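Antitoxin HipB (Escherichia coli, PDB 4Z5H) neutralises the toxin HipA as its antitoxin and, as a homodimer, binds and bends operator DNA to repress the hipBA operon. Local coordinates at residues 27-32 and 60-65; 57-60 and 65-68. The protein carries 1 engineered substitution. All blocks are in the same frame, centred on the assembly; numbering follows the deposited sequence.

From the N terminus the chain runs through helix 8-21 and then helix 26-33, which supplies the first segment of contact 1. Helix 37-45 follows, and then helix 52-61. Contact 1 closes this long loop by joining helix 26-33 to the end of helix 52-61. Contact 2 is local: helix 52-61 meets strand 64-70 just after the turn between them. The loops cross, since contact 2 opens at 57-60 inside the first loop and closes beyond it at 65-68. The contacts share Gln60 and Ser65. Leu64 N lies 3.0 Å from Leu59 O, a probable hydrogen bond between them. Together they tie the helix-turn-helix motif, helix 52-61 and the dimer-pairing strand together.

Contact 1: residues 27-32 and 60-65; sequences AELAKK and QSLELS. Engineered in segment 27-32: Ala27 (natural residue Ser).
Lys32 NZ donates a hydrogen bond of 2.8 Å to the backbone carbonyl Ser61 O. The ammonium lies in the carbonyl plane, on a lone pair, with a C=O...N angle of 142°. The lysine chain leaves its helix with CG anti to the backbone N (chi1 -175°) and bends at chi3 (76°). The bend carries its end onto the last turn of helix 52-61. Lys32 CE rests 3.2 Å from the same oxygen, Ser61 O. A positive group at this C-terminal helix end probably suits the helix dipole. Glu63 OE2 is 4.8 Å from Lys32 NZ, too far for a salt bridge, but its charge may still attract the lysine.

Beside this bond the contact is one of packing. The CA-CB bond of Leu29 is directed toward the other segment, and Ser61 OG sits 3.6 Å from Leu29 CB. That hydroxyl bonds to the carbonyl of Ile58 in its own helix and lies against Leu29 by van der Waals contact. Leu29 CD1 also touches Leu62 CD2 at 3.5 Å, which is tight for two methyl groups. The two leucine side chains cross at about a right angle.

Leu62 is the first residue to leave helical geometry. Glu63, with positive phi, is the C-prime residue of a Schellman motif, in which Leu64 N bonds to Leu59 O and Glu63 N bonds to Gln60 O at 3.0 Å. The turn leads directly into strand 64-70.

Helix 26-33 belongs to the helix-turn-helix motif that binds DNA. Trp24, just before it, packs on both Leu29 and Leu62. Arg19 of helix 8-21 also touches both leucines, Met15 of that helix touches Leu62, and Ile40 of helix 37-45 packs on Leu29.

Contact 2: residues 57-60 and 65-68; sequences KILQ and SMTL
Residues 57-60 of helix 52-61 and residues 65-68 of strand 64-70 come closest at Leu59 and Ser65, whose CA atoms lie 6.1 Å apart. Beyond that point the strand leads away from the helix. In this HTH cro/C1-type fold, helix 52-61 meets the strand that follows it. A Schellman motif spanning Leu59 to Leu64 ends the helix and leads into the strand. The strand forms an antiparallel ladder with a strand of the second subunit, so the sheet continues across the homodimer interface.

The contact is small, a matter of van der Waals packing on side chain and backbone, and Leu59 carries it from the helix side. Its CA-CB bond points at the strand. Its chi1, -110°, is well off a staggered value, which may cost some torsional strain. Both methyls meet the Ser65 carbonyl group. Leu59 CD1 lies 3.9 Å from Ser65 C, and Leu59 CD2 lies 4.0 Å from Ser65 O. CD1 alone also reaches Met66.

Ser65 takes part through its backbone, since its CA-CB bond points away from the helix. Its OG is hydrogen-bonded to Ile5 O of the second subunit, so this buried hydroxyl is satisfied across the dimer interface.

Met66 offers the inner part of its chain. CG stands between the backbone N and the carbonyl carbon (chi1 60°), and bends at chi2 and chi3 turn the sulfur and CE off from Leu59. Leu59 and Met66 cross at about a right angle.

Met15 of helix 8-21 also packs on Leu59. Leu68 of the second subunit touches it as well, and Leu68 of this chain touches Leu59 of that subunit in return. Between the two segments the apolar side-chain contact is Leu59 CD1 against Met66 CG at 3.9 Å, with Met66 CB a little farther off at 4.1 Å from the same methyl, Leu59 CD1.

Contact 1: residues 27-32 and 60-65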
ATOM      1  N   ALA A  27      -6.652  16.012 -11.517  1.00 15.56           N
ATOM      2  CA  ALA A  27      -7.600  15.725 -12.573  1.00 15.54           C
ATOM      3  C   ALA A  27      -7.004  14.911 -13.716  1.00 16.57           C
ATOM      4  O   ALA A  27      -7.605  13.968 -14.163  1.00 19.54           O
ATOM      5  CB  ALA A  27      -8.212  17.005 -13.101  1.00 17.82           C
ATOM      6  N   GLU A  28      -5.813  15.271 -14.155  1.00 15.02           N
ATOM      7  CA  GLU A  28      -5.141  14.503 -15.183  1.00 19.62           C
ATOM      8  C   GLU A  28      -4.764  13.072 -14.789  1.00 22.51           C
ATOM      9  O   GLU A  28      -4.906  12.181 -15.590  1.00 22.17           O
ATOM     10  CB  GLU A  28      -3.975  15.252 -15.832  1.00 22.80           C
ATOM     11  CG  GLU A  28      -2.740  15.421 -14.997  1.00 20.22           C
ATOM     12  CD  GLU A  28      -1.660  16.208 -15.709  1.00 25.72           C
ATOM     13  OE1 GLU A  28      -1.215  17.216 -15.175  1.00 25.56           O
ATOM     14  OE2 GLU A  28      -1.253  15.813 -16.799  1.00 30.83           O
ATOM     15  N   LEU A  29      -4.292  12.857 -13.575  1.00 16.27           N
ATOM     16  CA  LEU A  29      -4.039  11.503 -13.126  1.00 17.32           C
ATOM     17  C   LEU A  29      -5.334  10.683 -13.064  1.00 19.96           C
ATOM     18  O   LEU A  29      -5.400   9.573 -13.557  1.00 19.18           O
ATOM     19  CB  LEU A  29      -3.337  11.501 -11.772  1.00 15.03           C
ATOM     20  CG  LEU A  29      -2.032  12.280 -11.656  1.00 16.41           C
ATOM     21  CD1 LEU A  29      -1.394  12.095 -10.296  1.00 15.81           C
ATOM     22  CD2 LEU A  29      -1.071  11.880 -12.740  1.00 19.43           C
ATOM     23  N   ALA A  30      -6.373  11.283 -12.510  1.00 16.87           N
ATOM     24  CA  ALA A  30      -7.638  10.630 -12.318  1.00 17.79           C
ATOM     25  C   ALA A  30      -8.224  10.181 -13.652  1.00 25.16           C
ATOM     26  O   ALA A  30      -8.774   9.113 -13.740  1.00 24.10           O
ATOM     27  CB  ALA A  30      -8.603  11.549 -11.606  1.00 16.22           C
ATOM     28  N   LYS A  31      -8.088  11.012 -14.667  1.00 21.88           N
ATOM     29  CA  LYS A  31      -8.532  10.683 -16.005  1.00 26.70           C
ATOM     30  C   LYS A  31      -7.773   9.521 -16.611  1.00 28.43           C
ATOM     31  O   LYS A  31      -8.350   8.646 -17.211  1.00 30.46           O
ATOM     32  CB  LYS A  31      -8.383  11.880 -16.908  1.00 27.67           C
ATOM     33  CG  LYS A  31      -9.027  11.708 -18.258  1.00 37.95           C
ATOM     34  CD  LYS A  31      -9.365  13.051 -18.854  1.00 44.37           C
ATOM     35  CE  LYS A  31      -9.217  13.042 -20.360  1.00 55.39           C
ATOM     36  NZ  LYS A  31      -9.478  14.408 -20.881  1.00 64.97           N
ATOM     37  N   LYS A  32      -6.472   9.532 -16.420  1.00 25.67           N
ATOM     38  CA  LYS A  32      -5.603   8.544 -16.975  1.00 25.95           C
ATOM     39  C   LYS A  32      -5.994   7.168 -16.443  1.00 29.22           C
ATOM     40  O   LYS A  32      -6.000   6.204 -17.179  1.00 26.64           O
ATOM     41  CB  LYS A  32      -4.154   8.894 -16.621  1.00 27.15           C
ATOM     42  CG  LYS A  32      -3.101   7.994 -17.231  1.00 34.86           C
ATOM     43  CD  LYS A  32      -1.745   8.676 -17.357  1.00 38.05           C
ATOM     44  CE  LYS A  32      -1.016   8.771 -16.022  1.00 39.32           C
ATOM     45  NZ  LYS A  32       0.301   9.468 -16.049  1.00 36.28           N
ATOM     46  N   GLN A  60       0.255   3.685 -10.416  1.00 11.26           N
ATOM     47  CA  GLN A  60       0.424   3.525 -11.846  1.00 13.99           C
ATOM     48  C   GLN A  60       0.396   4.874 -12.577  1.00 16.01           C
ATOM     49  O   GLN A  60       1.237   5.129 -13.405  1.00 16.92           O
ATOM     50  CB  GLN A  60      -0.655   2.619 -12.432  1.00 14.50           C
ATOM     51  CG  GLN A  60      -0.418   2.295 -13.893  1.00 19.07           C
ATOM     52  CD  GLN A  60      -1.672   1.965 -14.679  1.00 25.04           C
ATOM     53  OE1 GLN A  60      -2.782   2.095 -14.197  1.00 29.74           O
ATOM     54  NE2 GLN A  60      -1.484   1.504 -15.892  1.00 24.88           N
ATOM     55  N   SER A  61      -0.523   5.737 -12.184  1.00 11.27           N
ATOM     56  CA  SER A  61      -0.661   7.052 -12.786  1.00 14.73           C
ATOM     57  C   SER A  61       0.611   7.876 -12.605  1.00 14.56           C
ATOM     58  O   SER A  61       0.936   8.653 -13.453  1.00 15.77           O
ATOM     59  CB  SER A  61      -1.885   7.810 -12.265  1.00 14.58           C
ATOM     60  OG  SER A  61      -1.652   8.408 -11.039  1.00 10.59           O
ATOM     61  N   LEU A  62       1.314   7.654 -11.503  1.00 11.69           N
ATOM     62  CA  LEU A  62       2.510   8.382 -11.161  1.00 12.78           C
ATOM     63  C   LEU A  62       3.775   7.740 -11.744  1.00 15.74           C
ATOM     64  O   LEU A  62       4.861   8.144 -11.441  1.00 16.26           O
ATOM     65  CB  LEU A  62       2.626   8.558  -9.647  1.00 11.82           C
ATOM     66  CG  LEU A  62       1.621   9.428  -8.887  1.00 12.21           C
ATOM     67  CD1 LEU A  62       1.776   9.284  -7.383  1.00  9.85           C
ATOM     68  CD2 LEU A  62       1.715  10.884  -9.291  1.00 11.70           C
ATOM     69  N   GLU A  63       3.599   6.714 -12.557  1.00 14.14           N
ATOM     70  CA  GLU A  63       4.696   5.936 -13.117  1.00 16.76           C
ATOM     71  C   GLU A  63       5.576   5.272 -12.043  1.00 17.41           C
ATOM     72  O   GLU A  63       6.761   5.133 -12.194  1.00 16.89           O
ATOM     73  CB  GLU A  63       5.520   6.791 -14.088  1.00 21.81           C
ATOM     74  CG  GLU A  63       4.678   7.402 -15.179  1.00 24.99           C
ATOM     75  CD  GLU A  63       5.418   8.352 -16.105  1.00 37.48           C
ATOM     76  OE1 GLU A  63       6.475   8.875 -15.745  1.00 39.19           O
ATOM     77  OE2 GLU A  63       4.908   8.593 -17.200  1.00 38.84           O
ATOM     78  N   LEU A  64       4.936   4.859 -10.971  1.00 13.64           N
ATOM     79  CA  LEU A  64       5.574   4.239  -9.840  1.00 13.34           C
ATOM     80  C   LEU A  64       5.091   2.818  -9.608  1.00 14.78           C
ATOM     81  O   LEU A  64       4.018   2.446 -10.005  1.00 12.71           O
ATOM     82  CB  LEU A  64       5.302   5.024  -8.564  1.00 13.51           C
ATOM     83  CG  LEU A  64       5.771   6.469  -8.438  1.00 14.73           C
ATOM     84  CD1 LEU A  64       5.203   7.088  -7.186  1.00 11.68           C
ATOM     85  CD2 LEU A  64       7.271   6.540  -8.452  1.00 12.99           C
ATOM     86  N   SER A  65       5.916   2.092  -8.889  1.00 12.97           N
ATOM     87  CA  SER A  65       5.662   0.783  -8.360  1.00 15.99           C
ATOM     88  C   SER A  65       6.078   0.869  -6.889  1.00 14.98           C
ATOM     89  O   SER A  65       6.453   1.922  -6.422  1.00 15.10           O
ATOM     90  CB  SER A  65       6.484  -0.266  -9.107  1.00 16.49           C
ATOM     91  OG  SER A  65       6.290  -1.544  -8.585  1.00 19.86           O
TER

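Contact 2: residues 57-60 and 65-68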
ATOM      1  N   LYS A  57      -3.758   2.073  -8.371  1.00  8.75           N
ATOM      2  CA  LYS A  57      -4.119   2.824  -9.549  1.00 13.14           C
ATOM      3  C   LYS A  57      -3.382   4.164  -9.617  1.00 11.64           C
ATOM      4  O   LYS A  57      -2.842   4.513 -10.630  1.00 13.05           O
ATOM      5  CB  LYS A  57      -5.623   3.021  -9.611  1.00 12.02           C
ATOM      6  CG  LYS A  57      -6.364   1.758  -9.987  1.00 15.93           C
ATOM      7  CD  LYS A  57      -7.850   1.980 -10.110  1.00 19.29           C
ATOM      8  CE  LYS A  57      -8.530   0.738 -10.642  1.00 21.15           C
ATOM      9  NZ  LYS A  57      -9.984   0.917 -10.623  1.00 24.12           N
ATOM     10  N   ILE A  58      -3.358   4.869  -8.496  1.00 12.15           N
ATOM     11  CA  ILE A  58      -2.642   6.127  -8.377  1.00 11.14           C
ATOM     12  C   ILE A  58      -1.142   5.914  -8.587  1.00 11.81           C
ATOM     13  O   ILE A  58      -0.515   6.656  -9.296  1.00 11.46           O
ATOM     14  CB  ILE A  58      -2.951   6.864  -7.058  1.00 10.99           C
ATOM     15  CG1 ILE A  58      -4.421   7.271  -7.019  1.00 10.54           C
ATOM     16  CG2 ILE A  58      -2.107   8.110  -6.930  1.00  9.31           C
ATOM     17  CD1 ILE A  58      -4.926   7.731  -5.682  1.00  9.23           C
ATOM     18  N   LEU A  59      -0.610   4.833  -8.039  1.00 10.01           N
ATOM     19  CA  LEU A  59       0.785   4.521  -8.198  1.00 10.92           C
ATOM     20  C   LEU A  59       1.108   4.380  -9.676  1.00 11.70           C
ATOM     21  O   LEU A  59       2.068   4.938 -10.128  1.00 14.61           O
ATOM     22  CB  LEU A  59       1.090   3.181  -7.554  1.00 10.51           C
ATOM     23  CG  LEU A  59       1.891   2.952  -6.299  1.00 17.75           C
ATOM     24  CD1 LEU A  59       2.335   1.509  -6.211  1.00 11.84           C
ATOM     25  CD2 LEU A  59       3.016   3.926  -6.026  1.00 12.01           C
ATOM     26  N   GLN A  60       0.255   3.685 -10.416  1.00 11.26           N
ATOM     27  CA  GLN A  60       0.424   3.525 -11.846  1.00 13.99           C
ATOM     28  C   GLN A  60       0.396   4.874 -12.577  1.00 16.01           C
ATOM     29  O   GLN A  60       1.237   5.129 -13.405  1.00 16.92           O
ATOM     30  CB  GLN A  60      -0.655   2.619 -12.432  1.00 14.50           C
ATOM     31  CG  GLN A  60      -0.418   2.295 -13.893  1.00 19.07           C
ATOM     32  CD  GLN A  60      -1.672   1.965 -14.679  1.00 25.04           C
ATOM     33  OE1 GLN A  60      -2.782   2.095 -14.197  1.00 29.74           O
ATOM     34  NE2 GLN A  60      -1.484   1.504 -15.892  1.00 24.88           N
ATOM     35  N   SER A  65       5.916   2.092  -8.889  1.00 12.97           N
ATOM     36  CA  SER A  65       5.662   0.783  -8.360  1.00 15.99           C
ATOM     37  C   SER A  65       6.078   0.869  -6.889  1.00 14.98           C
ATOM     38  O   SER A  65       6.453   1.922  -6.422  1.00 15.10           O
ATOM     39  CB  SER A  65       6.484  -0.266  -9.107  1.00 16.49           C
ATOM     40  OG  SER A  65       6.290  -1.544  -8.585  1.00 19.86           O
ATOM     41  N   MET A  66       5.998  -0.241  -6.176  1.00 12.17           N
ATOM     42  CA  MET A  66       6.455  -0.327  -4.806  1.00 13.70           C
ATOM     43  C   MET A  66       7.094  -1.676  -4.535  1.00 15.21           C
ATOM     44  O   MET A  66       6.819  -2.610  -5.236  1.00 13.57           O
ATOM     45  CB  MET A  66       5.292  -0.154  -3.854  1.00 13.92           C
ATOM     46  CG  MET A  66       4.212  -1.202  -4.041  1.00 17.83           C
ATOM     47  SD  MET A  66       3.584  -1.840  -2.506  1.00 23.42           S
ATOM     48  CE  MET A  66       4.986  -2.634  -1.821  1.00 17.31           C
ATOM     49  N   THR A  67       7.920  -1.753  -3.507  1.00 13.42           N
ATOM     50  CA  THR A  67       8.426  -3.018  -2.985  1.00 17.85           C
ATOM     51  C   THR A  67       8.363  -3.063  -1.464  1.00 17.86           C
ATOM     52  O   THR A  67       8.378  -2.054  -0.803  1.00 16.25           O
ATOM     53  CB  THR A  67       9.872  -3.352  -3.423  1.00 19.68           C
ATOM     54  OG1 THR A  67      10.800  -2.547  -2.707  1.00 25.74           O
ATOM     55  CG2 THR A  67      10.064  -3.126  -4.880  1.00 22.35           C
ATOM     56  N   LEU A  68       8.288  -4.263  -0.944  1.00 11.45           N
ATOM     57  CA  LEU A  68       8.498  -4.520   0.451  1.00 14.78           C
ATOM     58  C   LEU A  68       9.970  -4.446   0.819  1.00 17.18           C
ATOM     59  O   LEU A  68      10.826  -4.576  -0.018  1.00 16.92           O
ATOM     60  CB  LEU A  68       7.927  -5.862   0.841  1.00 13.81           C
ATOM     61  CG  LEU A  68       6.485  -6.123   0.463  1.00 14.67           C
ATOM     62  CD1 LEU A  68       6.207  -7.604   0.409  1.00 16.50           C
ATOM     63  CD2 LEU A  68       5.532  -5.413   1.387  1.00 13.65           C
TER